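Local atomic coordinates of capsular polysaccharide biosynthesis protein (Burkholderia pseudomallei, PDB entry 4BQN), a protein that binds coenzyme A and probably acts as an acetyltransferase in the biosynthesis of the capsular polysaccharide. Residues R31-V36 with L60-Y65; L206-A211 with F227-D232; E47-H52 with E75-V80. The protein carries 1 engineered substitution. All blocks are in the same frame, centred on the assembly; numbering follows the deposited sequence.

Contact 1 of 3, residues R31-V36 with L60-Y65; sequences RDWELV and LDLFLY
Apolar side-chain packing between two strands that are not direct neighbours defines this contact, at one edge of the four-stranded parallel sheet. Strands 33-35 and 62-65 both pair with strand 6-11, which runs between them. The nearest CA atoms are those of Val36 and Leu60, 8.3 Å apart, and no hydrogen bond joins the two segments. The indole of Trp33 does most of the bridging. Its CG stands beside the backbone N and anti to the carbonyl carbon (chi1 -63°), which carries the six-membered ring to the other segment. There CZ3 of Trp33 lies 3.4 Å from CB of Leu62, a tight approach for two carbons. Leu62 CG is turned anti to its own backbone N (chi1 171°), and its CD2 sits over one face of the ring, 4.1 Å from the centroid and 13° off the normal, a CH-pi contact. Beside it, Asp61 brings its CB obliquely to Trp33 CZ3 at 3.9 Å, while its carboxylate bonds to the backbone N of Lys7 in the middle strand. A looser touch, Val36 CB to Leu60 CD2 at 4.4 Å, extends the contact past the end of strand 33-35. Phe29 stacks on the same indole, and strand 62-65 meets Leu93 of strand 91-94 through Leu62 and Leu64. With Trp33, Leu60 and Leu62 buried and no polar bond between the segments, the direct attraction here is dispersive and hydrophobic; the directional hydrogen bonding belongs to the middle strand, through Lys6, Lys7 and Tyr8.

Contact 2 of 3, residues L206-A211 with F227-D232; sequences LMREIA and FDQNLD
The amide oxygen of Gln229 sits squarely over the guanidinium of Arg208, where it cannot receive one of that group's N-H bonds. OE1 of Gln229 is 3.3 Å from CZ of Arg208 and above the centre of the plane; the two flat groups are inclined by 48°, and the angle at NE is too poor for a hydrogen bond. With a bend at chi2 (-63°) the Gln229 chain turns back, and Gln229 NE2 donates to Phe227 O at 3.1 Å, from above the carbonyl plane. Arg208 instead reaches the loop backbone through water. Arg208 NH1 donates to one water at 2.8 Å, which passes on to the carbonyl oxygens of Asp228 and Leu231, and to a second that relays to that of Gln229. These carbonyls belong to the type I turn 228-231, which also contains an Asx turn, Asp228 OD1 accepting from Asn230 N. Nearer the helix backbone, Phe227 packs on helix 204-217: its CZ lies 3.4 Å from CB of Ala211, its CD2 is 3.9 Å from CB of Arg208, and the Phe227 side chain also touches Met22 of helix 15-24. Thus the aliphatic part of Arg208 runs past an aromatic ring while its charged end lies under the Gln229 amide oxygen and reaches the loop carbonyls through water. The positive charge is probably stabilised by these oxygen dipoles, without any direct hydrogen bond between the segments.

Contact 3 of 3, residues E47-H52 with E75-V80; sequences EQIDRH and EKYSSV
Helix 46-56 meets the 3-10 turn 75-77 that leads into helix 79-83, on the flank of the parallel sheet and about 9 Å from bound coenzyme A, measured from the side chain of Tyr77. Ile49 supplies the apolar half. Its CG2 lies 3.7 Å from CE1 of Tyr77 and 3.9 Å from CB of Lys76, and its CG1 comes within 3.4 Å of Lys76 O. With chi1 at -148°, about 30° from staggered, CG2 stands between the backbone N and the carbonyl carbon, and both branches meet the turn. The Tyr77 ring meets this side chain obliquely. At the next residue of the helix, the extended chain of Lys76 runs obliquely across Asp50, and its NZ bonds to Asp50 OD1 at 2.8 Å on the syn lone pair, a salt bridge. Glu46 makes a second salt bridge with the same ammonium, which probably favours its charged form. A water links the two backbones, donating to Ile49 O at 3.2 Å and to Lys76 O at 2.9 Å. Within the turn, Glu75 O accepts from both Ser78 N and Ser78 OG, the hydroxyl bond measuring 2.7 Å. Ser78 is also the N-cap of helix 79-83, with a weak bond from Phe81 N to its OG, and thus links the end of the 3-10 segment to the helix start. Ile49 further touches Leu82 of helix 79-83 and Ala44 ahead of its own helix, while Tyr77 O bonds to Tyr11 OH at the end of strand 6-11, placing the contact between helices 46-56 and 79-83 beside the sheet.

Overall arrangement
From the N terminus, strand 6-11 and helix 15-24 precede the first contact segment, 31-36. The chain then forms helix 46-56, where contact 3 opens, returns through strand 62-65 to close contact 1, and continues to the 75-80 turn, which closes contact 3. Because their segments alternate, these two loops cross; they touch where Tyr65 CD2 meets Ser79 CB at 3.5 Å, joining strand 62-65 to the start of helix 79-83. Contact 2 follows in series later, folding the loop 227-232 back onto helix 204-217, whose residues open it, beside helix 15-24, which both segments touch. Its centre is about 18 Å from that of contact 1 and 28 Å from that of contact 3; it touches neither.

Contact 1 of 3, residues R31-V36 with L60-Y65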
loop_
_atom_site.group_PDB
_atom_site.type_symbol
_atom_site.label_atom_id
_atom_site.label_comp_id
_atom_site.label_asym_id
_atom_site.label_seq_id
_atom_site.Cartn_x
_atom_site.Cartn_y
_atom_site.Cartn_z
ATOM N N ARG A 31 9.717 -17.555 19.265
ATOM C CA ARG A 31 9.777 -18.405 20.463
ATOM C C ARG A 31 8.368 -18.630 21.030
ATOM O O ARG A 31 8.062 -19.707 21.551
ATOM C CB ARG A 31 10.698 -17.760 21.517
ATOM C CG ARG A 31 10.798 -18.482 22.855
ATOM C CD ARG A 31 11.402 -17.570 23.921
ATOM N NE ARG A 31 10.513 -16.449 24.221
ATOM C CZ ARG A 31 10.897 -15.281 24.728
ATOM N NH1 ARG A 31 12.176 -15.057 25.017
ATOM N NH2 ARG A 31 9.994 -14.334 24.945
ATOM N N ASP A 32 7.521 -17.612 20.923
ATOM C CA ASP A 32 6.220 -17.585 21.605
ATOM C C ASP A 32 5.016 -17.880 20.724
ATOM O O ASP A 32 3.957 -18.262 21.240
ATOM C CB ASP A 32 5.994 -16.220 22.278
ATOM C CG ASP A 32 7.021 -15.916 23.358
ATOM O OD1 ASP A 32 7.548 -16.865 23.979
ATOM O OD2 ASP A 32 7.289 -14.716 23.594
ATOM N N TRP A 33 5.160 -17.678 19.412
ATOM C CA TRP A 33 4.010 -17.658 18.513
ATOM C C TRP A 33 4.207 -18.539 17.302
ATOM O O TRP A 33 5.286 -18.533 16.693
ATOM C CB TRP A 33 3.751 -16.229 18.027
ATOM C CG TRP A 33 3.404 -15.287 19.124
ATOM C CD1 TRP A 33 4.255 -14.439 19.792
ATOM C CD2 TRP A 33 2.106 -15.082 19.687
ATOM N NE1 TRP A 33 3.555 -13.719 20.734
ATOM C CE2 TRP A 33 2.241 -14.112 20.711
ATOM C CE3 TRP A 33 0.843 -15.644 19.441
ATOM C CZ2 TRP A 33 1.145 -13.663 21.466
ATOM C CZ3 TRP A 33 -0.244 -15.208 20.194
ATOM C CH2 TRP A 33 -0.083 -14.227 21.202
ATOM N N GLU A 34 3.156 -19.290 16.972
ATOM C CA GLU A 34 3.139 -20.110 15.763
ATOM C C GLU A 34 2.064 -19.595 14.811
ATOM O O GLU A 34 0.897 -19.408 15.195
ATOM C CB GLU A 34 2.913 -21.595 16.077
ATOM C CG GLU A 34 2.942 -22.484 14.834
ATOM C CD GLU A 34 2.648 -23.954 15.105
ATOM O OE1 GLU A 34 2.562 -24.372 16.281
ATOM O OE2 GLU A 34 2.506 -24.705 14.119
ATOM N N LEU A 35 2.464 -19.347 13.564
ATOM C CA LEU A 35 1.554 -18.818 12.549
ATOM C C LEU A 35 0.635 -19.905 11.997
ATOM O O LEU A 35 1.095 -21.000 11.631
ATOM C CB LEU A 35 2.357 -18.204 11.399
ATOM C CG LEU A 35 1.558 -17.643 10.215
ATOM C CD1 LEU A 35 0.689 -16.476 10.648
ATOM C CD2 LEU A 35 2.496 -17.231 9.098
ATOM N N VAL A 36 -0.653 -19.587 11.914
ATOM C CA VAL A 36 -1.616 -20.368 11.129
ATOM C C VAL A 36 -2.008 -19.436 9.982
ATOM O O VAL A 36 -2.668 -18.419 10.205
ATOM C CB VAL A 36 -2.845 -20.788 11.968
ATOM C CG1 VAL A 36 -3.791 -21.657 11.144
ATOM C CG2 VAL A 36 -2.402 -21.522 13.234
ATOM N N LEU A 60 -7.493 -19.401 17.553
ATOM C CA LEU A 60 -6.397 -18.440 17.687
ATOM C C LEU A 60 -6.318 -17.791 19.066
ATOM O O LEU A 60 -7.342 -17.445 19.669
ATOM C CB LEU A 60 -6.515 -17.338 16.628
ATOM C CG LEU A 60 -6.414 -17.773 15.169
ATOM C CD1 LEU A 60 -6.651 -16.535 14.311
ATOM C CD2 LEU A 60 -5.076 -18.432 14.869
ATOM N N ASP A 61 -5.086 -17.618 19.549
ATOM C CA ASP A 61 -4.810 -16.737 20.675
ATOM C C ASP A 61 -4.759 -15.280 20.228
ATOM O O ASP A 61 -5.138 -14.381 20.986
ATOM C CB ASP A 61 -3.496 -17.130 21.342
ATOM C CG ASP A 61 -3.546 -18.519 21.918
ATOM O OD1 ASP A 61 -4.190 -18.686 22.968
ATOM O OD2 ASP A 61 -2.961 -19.433 21.312
ATOM N N LEU A 62 -4.286 -15.058 19.001
ATOM C CA LEU A 62 -4.091 -13.710 18.475
ATOM C C LEU A 62 -4.523 -13.632 17.020
ATOM O O LEU A 62 -4.129 -14.475 16.215
ATOM C CB LEU A 62 -2.620 -13.318 18.598
ATOM C CG LEU A 62 -2.160 -12.021 17.910
ATOM C CD1 LEU A 62 -2.826 -10.790 18.508
ATOM C CD2 LEU A 62 -0.640 -11.902 17.949
ATOM N N PHE A 63 -5.314 -12.610 16.695
ATOM C CA PHE A 63 -5.731 -12.340 15.323
ATOM C C PHE A 63 -5.254 -10.925 15.030
ATOM O O PHE A 63 -5.805 -9.958 15.561
ATOM C CB PHE A 63 -7.256 -12.452 15.207
ATOM C CG PHE A 63 -7.812 -12.307 13.807
ATOM C CD1 PHE A 63 -7.357 -13.091 12.751
ATOM C CD2 PHE A 63 -8.856 -11.413 13.565
ATOM C CE1 PHE A 63 -7.902 -12.962 11.476
ATOM C CE2 PHE A 63 -9.405 -11.277 12.295
ATOM C CZ PHE A 63 -8.933 -12.055 11.247
ATOM N N LEU A 64 -4.175 -10.824 14.257
ATOM C CA LEU A 64 -3.703 -9.528 13.767
ATOM C C LEU A 64 -4.359 -9.322 12.425
ATOM O O LEU A 64 -4.293 -10.182 11.559
ATOM C CB LEU A 64 -2.182 -9.514 13.596
ATOM C CG LEU A 64 -1.306 -9.435 14.844
ATOM C CD1 LEU A 64 0.144 -9.746 14.500
ATOM C CD2 LEU A 64 -1.419 -8.074 15.521
ATOM N N TYR A 65 -5.018 -8.184 12.248
ATOM C CA TYR A 65 -5.769 -8.008 11.018
ATOM C C TYR A 65 -5.792 -6.559 10.592
ATOM O O TYR A 65 -5.672 -5.647 11.420
ATOM C CB TYR A 65 -7.214 -8.534 11.189
ATOM C CG TYR A 65 -8.035 -7.677 12.116
ATOM C CD1 TYR A 65 -7.969 -7.847 13.508
ATOM C CD2 TYR A 65 -8.824 -6.648 11.610
ATOM C CE1 TYR A 65 -8.683 -7.019 14.364
ATOM C CE2 TYR A 65 -9.543 -5.813 12.459
ATOM C CZ TYR A 65 -9.457 -6.002 13.827
ATOM O OH TYR A 65 -10.174 -5.176 14.653
#

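Contact 2 of 3, residues L206-A211 with F227-D232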
loop_
_atom_site.group_PDB
_atom_site.type_symbol
_atom_site.label_atom_id
_atom_site.label_comp_id
_atom_site.label_asym_id
_atom_site.label_seq_id
_atom_site.Cartn_x
_atom_site.Cartn_y
_atom_site.Cartn_z
ATOM N N LEU A 206 9.858 -0.052 6.394
ATOM C CA LEU A 206 8.520 0.194 6.923
ATOM C C LEU A 206 7.863 -1.086 7.474
ATOM O O LEU A 206 7.192 -1.036 8.512
ATOM C CB LEU A 206 7.625 0.904 5.908
ATOM C CG LEU A 206 6.261 1.344 6.465
ATOM C CD1 LEU A 206 6.419 2.241 7.689
ATOM C CD2 LEU A 206 5.456 2.026 5.379
ATOM N N MET A 207 8.064 -2.224 6.802
ATOM C CA MET A 207 7.559 -3.483 7.328
ATOM C C MET A 207 8.177 -3.806 8.686
ATOM O O MET A 207 7.475 -4.302 9.572
ATOM C CB MET A 207 7.815 -4.630 6.338
ATOM C CG MET A 207 6.952 -4.567 5.074
ATOM S SD MET A 207 5.172 -4.416 5.338
ATOM C CE MET A 207 4.863 -5.837 6.392
ATOM N N ARG A 208 9.480 -3.561 8.849
ATOM C CA ARG A 208 10.108 -3.763 10.159
ATOM C C ARG A 208 9.461 -2.857 11.196
ATOM O O ARG A 208 9.204 -3.276 12.328
ATOM C CB ARG A 208 11.602 -3.513 10.111
ATOM C CG ARG A 208 12.366 -4.574 9.337
ATOM C CD ARG A 208 13.858 -4.439 9.574
ATOM N NE ARG A 208 14.416 -3.168 9.120
ATOM C CZ ARG A 208 14.941 -2.953 7.912
ATOM N NH1 ARG A 208 14.927 -3.908 6.978
ATOM N NH2 ARG A 208 15.453 -1.762 7.617
ATOM N N GLU A 209 9.215 -1.602 10.824
ATOM C CA GLU A 209 8.663 -0.653 11.784
ATOM C C GLU A 209 7.274 -1.080 12.267
ATOM O O GLU A 209 7.005 -1.081 13.476
ATOM C CB GLU A 209 8.628 0.778 11.225
ATOM C CG GLU A 209 8.537 1.823 12.325
ATOM C CD GLU A 209 9.778 1.864 13.208
ATOM O OE1 GLU A 209 10.902 1.613 12.708
ATOM O OE2 GLU A 209 9.640 2.136 14.419
ATOM N N ILE A 210 6.388 -1.455 11.342
ATOM C CA ILE A 210 5.037 -1.869 11.745
ATOM C C ILE A 210 5.076 -3.172 12.551
ATOM O O ILE A 210 4.345 -3.309 13.535
ATOM C CB ILE A 210 4.040 -1.927 10.550
ATOM C CG1 ILE A 210 2.597 -2.085 11.018
ATOM C CG2 ILE A 210 4.390 -3.023 9.570
ATOM C CD1 ILE A 210 2.076 -0.883 11.745
ATOM N N ALA A 211 5.944 -4.110 12.162
ATOM C CA ALA A 211 6.110 -5.348 12.936
ATOM C C ALA A 211 6.576 -5.020 14.366
ATOM O O ALA A 211 6.098 -5.618 15.331
ATOM C CB ALA A 211 7.090 -6.278 12.249
ATOM N N PHE A 227 14.765 -8.129 13.555
ATOM C CA PHE A 227 14.250 -8.798 12.366
ATOM C C PHE A 227 15.364 -9.192 11.415
ATOM O O PHE A 227 16.481 -8.674 11.492
ATOM C CB PHE A 227 13.237 -7.896 11.636
ATOM C CG PHE A 227 12.069 -7.488 12.488
ATOM C CD1 PHE A 227 11.120 -8.421 12.899
ATOM C CD2 PHE A 227 11.939 -6.172 12.919
ATOM C CE1 PHE A 227 10.054 -8.052 13.715
ATOM C CE2 PHE A 227 10.859 -5.785 13.714
ATOM C CZ PHE A 227 9.917 -6.726 14.117
ATOM N N ASP A 228 15.028 -10.088 10.487
ATOM C CA ASP A 228 15.922 -10.436 9.393
ATOM C C ASP A 228 15.982 -9.227 8.461
ATOM O O ASP A 228 14.998 -8.897 7.810
ATOM C CB ASP A 228 15.377 -11.664 8.646
ATOM C CG ASP A 228 16.240 -12.092 7.466
ATOM O OD1 ASP A 228 17.167 -11.357 7.056
ATOM O OD2 ASP A 228 15.969 -13.189 6.932
ATOM N N GLN A 229 17.136 -8.562 8.416
ATOM C CA GLN A 229 17.331 -7.351 7.610
ATOM C C GLN A 229 17.289 -7.605 6.104
ATOM O O GLN A 229 17.211 -6.660 5.321
ATOM C CB GLN A 229 18.662 -6.667 7.965
ATOM C CG GLN A 229 18.805 -6.302 9.434
ATOM C CD GLN A 229 17.768 -5.291 9.877
ATOM O OE1 GLN A 229 17.678 -4.185 9.326
ATOM N NE2 GLN A 229 16.977 -5.657 10.882
ATOM N N ASN A 230 17.360 -8.869 5.697
ATOM C CA ASN A 230 17.313 -9.201 4.271
ATOM C C ASN A 230 15.907 -9.371 3.713
ATOM O O ASN A 230 15.721 -9.416 2.498
ATOM C CB ASN A 230 18.142 -10.453 3.980
ATOM C CG ASN A 230 19.604 -10.284 4.335
ATOM O OD1 ASN A 230 20.237 -9.293 3.963
ATOM N ND2 ASN A 230 20.150 -11.255 5.059
ATOM N N LEU A 231 14.912 -9.457 4.595
ATOM C CA LEU A 231 13.542 -9.655 4.145
ATOM C C LEU A 231 12.981 -8.365 3.559
ATOM O O LEU A 231 13.069 -7.315 4.177
ATOM C CB LEU A 231 12.668 -10.105 5.313
ATOM C CG LEU A 231 12.782 -11.532 5.835
ATOM C CD1 LEU A 231 11.698 -11.714 6.882
ATOM C CD2 LEU A 231 12.635 -12.554 4.718
ATOM N N ASP A 232 12.401 -8.454 2.371
ATOM C CA ASP A 232 11.804 -7.287 1.709
ATOM C C ASP A 232 10.608 -7.835 0.926
ATOM O O ASP A 232 10.666 -7.986 -0.312
ATOM C CB ASP A 232 12.849 -6.624 0.807
ATOM C CG ASP A 232 12.486 -5.214 0.396
ATOM O OD1 ASP A 232 11.468 -4.659 0.854
ATOM O OD2 ASP A 232 13.246 -4.644 -0.408
HETATM O O HOH W 1 13.865 -6.534 6.725
HETATM O O HOH W 2 16.748 -4.151 4.770
#

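Contact 3 of 3, residues E47-H52 with E75-V80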
loop_
_atom_site.group_PDB
_atom_site.type_symbol
_atom_site.label_atom_id
_atom_site.label_comp_id
_atom_site.label_asym_id
_atom_site.label_seq_id
_atom_site.Cartn_x
_atom_site.Cartn_y
_atom_site.Cartn_z
ATOM N N GLU A 47 -14.518 -20.978 -0.146
ATOM C CA GLU A 47 -14.269 -22.209 0.577
ATOM C C GLU A 47 -13.195 -21.972 1.645
ATOM O O GLU A 47 -13.328 -22.428 2.785
ATOM C CB GLU A 47 -13.865 -23.324 -0.394
ATOM C CG GLU A 47 -15.005 -23.846 -1.266
ATOM C CD GLU A 47 -15.490 -22.854 -2.318
ATOM O OE1 GLU A 47 -14.681 -22.039 -2.819
ATOM O OE2 GLU A 47 -16.693 -22.899 -2.656
ATOM N N GLN A 48 -12.152 -21.230 1.289
ATOM C CA GLN A 48 -11.073 -20.944 2.241
ATOM C C GLN A 48 -11.541 -20.082 3.400
ATOM O O GLN A 48 -11.240 -20.373 4.564
ATOM C CB GLN A 48 -9.884 -20.287 1.551
ATOM C CG GLN A 48 -9.124 -21.264 0.672
ATOM C CD GLN A 48 -8.169 -20.600 -0.287
ATOM O OE1 GLN A 48 -8.275 -19.416 -0.587
ATOM N NE2 GLN A 48 -7.235 -21.385 -0.807
ATOM N N ILE A 49 -12.277 -19.024 3.087
ATOM C CA ILE A 49 -12.725 -18.116 4.143
ATOM C C ILE A 49 -13.734 -18.777 5.084
ATOM O O ILE A 49 -13.721 -18.522 6.307
ATOM C CB ILE A 49 -13.188 -16.743 3.588
ATOM C CG1 ILE A 49 -12.887 -15.640 4.607
ATOM C CG2 ILE A 49 -14.654 -16.759 3.168
ATOM C CD1 ILE A 49 -11.416 -15.276 4.705
ATOM N N ASP A 50 -14.584 -19.644 4.517
ATOM C CA ASP A 50 -15.513 -20.453 5.316
ATOM C C ASP A 50 -14.746 -21.344 6.293
ATOM O O ASP A 50 -15.089 -21.420 7.480
ATOM C CB ASP A 50 -16.372 -21.353 4.421
ATOM C CG ASP A 50 -17.514 -20.616 3.726
ATOM O OD1 ASP A 50 -17.856 -19.462 4.072
ATOM O OD2 ASP A 50 -18.101 -21.231 2.811
ATOM N N ARG A 51 -13.699 -22.006 5.800
ATOM C CA ARG A 51 -12.896 -22.915 6.611
ATOM C C ARG A 51 -12.193 -22.148 7.736
ATOM O O ARG A 51 -12.116 -22.612 8.877
ATOM C CB ARG A 51 -11.878 -23.618 5.715
ATOM C CG ARG A 51 -11.117 -24.767 6.365
ATOM C CD ARG A 51 -10.295 -25.560 5.348
ATOM N NE ARG A 51 -10.802 -25.399 3.984
ATOM C CZ ARG A 51 -10.137 -24.815 2.987
ATOM N NH1 ARG A 51 -8.908 -24.353 3.174
ATOM N NH2 ARG A 51 -10.703 -24.703 1.794
ATOM N N HIS A 52 -11.677 -20.962 7.413
ATOM C CA HIS A 52 -10.993 -20.192 8.437
ATOM C C HIS A 52 -11.951 -19.747 9.529
ATOM O O HIS A 52 -11.573 -19.750 10.696
ATOM C CB HIS A 52 -10.263 -18.994 7.846
ATOM C CG HIS A 52 -9.070 -19.376 7.037
ATOM N ND1 HIS A 52 -8.097 -20.236 7.506
ATOM C CD2 HIS A 52 -8.692 -19.018 5.789
ATOM C CE1 HIS A 52 -7.174 -20.396 6.574
ATOM N NE2 HIS A 52 -7.511 -19.666 5.523
ATOM N N GLU A 75 -19.737 -9.830 3.429
ATOM C CA GLU A 75 -19.551 -10.009 4.863
ATOM C C GLU A 75 -18.475 -11.025 5.238
ATOM O O GLU A 75 -17.746 -10.803 6.207
ATOM C CB GLU A 75 -20.878 -10.408 5.506
ATOM C CG GLU A 75 -20.814 -10.480 7.026
ATOM C CD GLU A 75 -22.129 -10.854 7.662
ATOM O OE1 GLU A 75 -22.838 -11.715 7.111
ATOM O OE2 GLU A 75 -22.434 -10.286 8.728
ATOM N N LYS A 76 -18.385 -12.134 4.499
ATOM C CA LYS A 76 -17.490 -13.231 4.895
ATOM C C LYS A 76 -16.018 -12.823 4.960
ATOM O O LYS A 76 -15.245 -13.448 5.681
ATOM C CB LYS A 76 -17.647 -14.436 3.956
ATOM C CG LYS A 76 -18.974 -15.156 4.075
ATOM C CD LYS A 76 -18.989 -16.374 3.163
ATOM C CE LYS A 76 -20.218 -17.220 3.408
ATOM N NZ LYS A 76 -20.081 -18.480 2.642
ATOM N N TYR A 77 -15.634 -11.802 4.180
ATOM C CA TYR A 77 -14.243 -11.349 4.096
ATOM C C TYR A 77 -13.989 -10.131 4.976
ATOM O O TYR A 77 -12.858 -9.649 5.058
ATOM C CB TYR A 77 -13.881 -11.022 2.643
ATOM C CG TYR A 77 -14.157 -12.178 1.715
ATOM C CD1 TYR A 77 -13.221 -13.197 1.548
ATOM C CD2 TYR A 77 -15.372 -12.277 1.034
ATOM C CE1 TYR A 77 -13.478 -14.274 0.723
ATOM C CE2 TYR A 77 -15.640 -13.355 0.209
ATOM C CZ TYR A 77 -14.682 -14.351 0.061
ATOM O OH TYR A 77 -14.918 -15.438 -0.749
ATOM N N SER A 78 -15.040 -9.618 5.613
ATOM C CA SER A 78 -14.923 -8.388 6.399
ATOM C C SER A 78 -14.243 -8.633 7.742
ATOM O O SER A 78 -14.413 -9.697 8.361
ATOM C CB SER A 78 -16.288 -7.729 6.584
ATOM O OG SER A 78 -17.096 -8.475 7.482
ATOM N N SER A 79 -13.459 -7.656 8.193
ATOM C CA SER A 79 -12.746 -7.822 9.454
ATOM C C SER A 79 -13.683 -7.957 10.656
ATOM O O SER A 79 -13.415 -8.744 11.562
ATOM C CB SER A 79 -11.735 -6.692 9.661
ATOM O OG SER A 79 -12.337 -5.414 9.515
ATOM N N VAL A 80 -14.795 -7.221 10.646
ATOM C CA VAL A 80 -15.792 -7.311 11.723
ATOM C C VAL A 80 -16.298 -8.752 11.874
ATOM O O VAL A 80 -16.368 -9.282 12.982
ATOM C CB VAL A 80 -16.962 -6.339 11.471
ATOM C CG1 VAL A 80 -18.208 -6.744 12.252
ATOM C CG2 VAL A 80 -16.542 -4.922 11.838
HETATM O O HOH W 3 -15.819 -16.154 6.705
#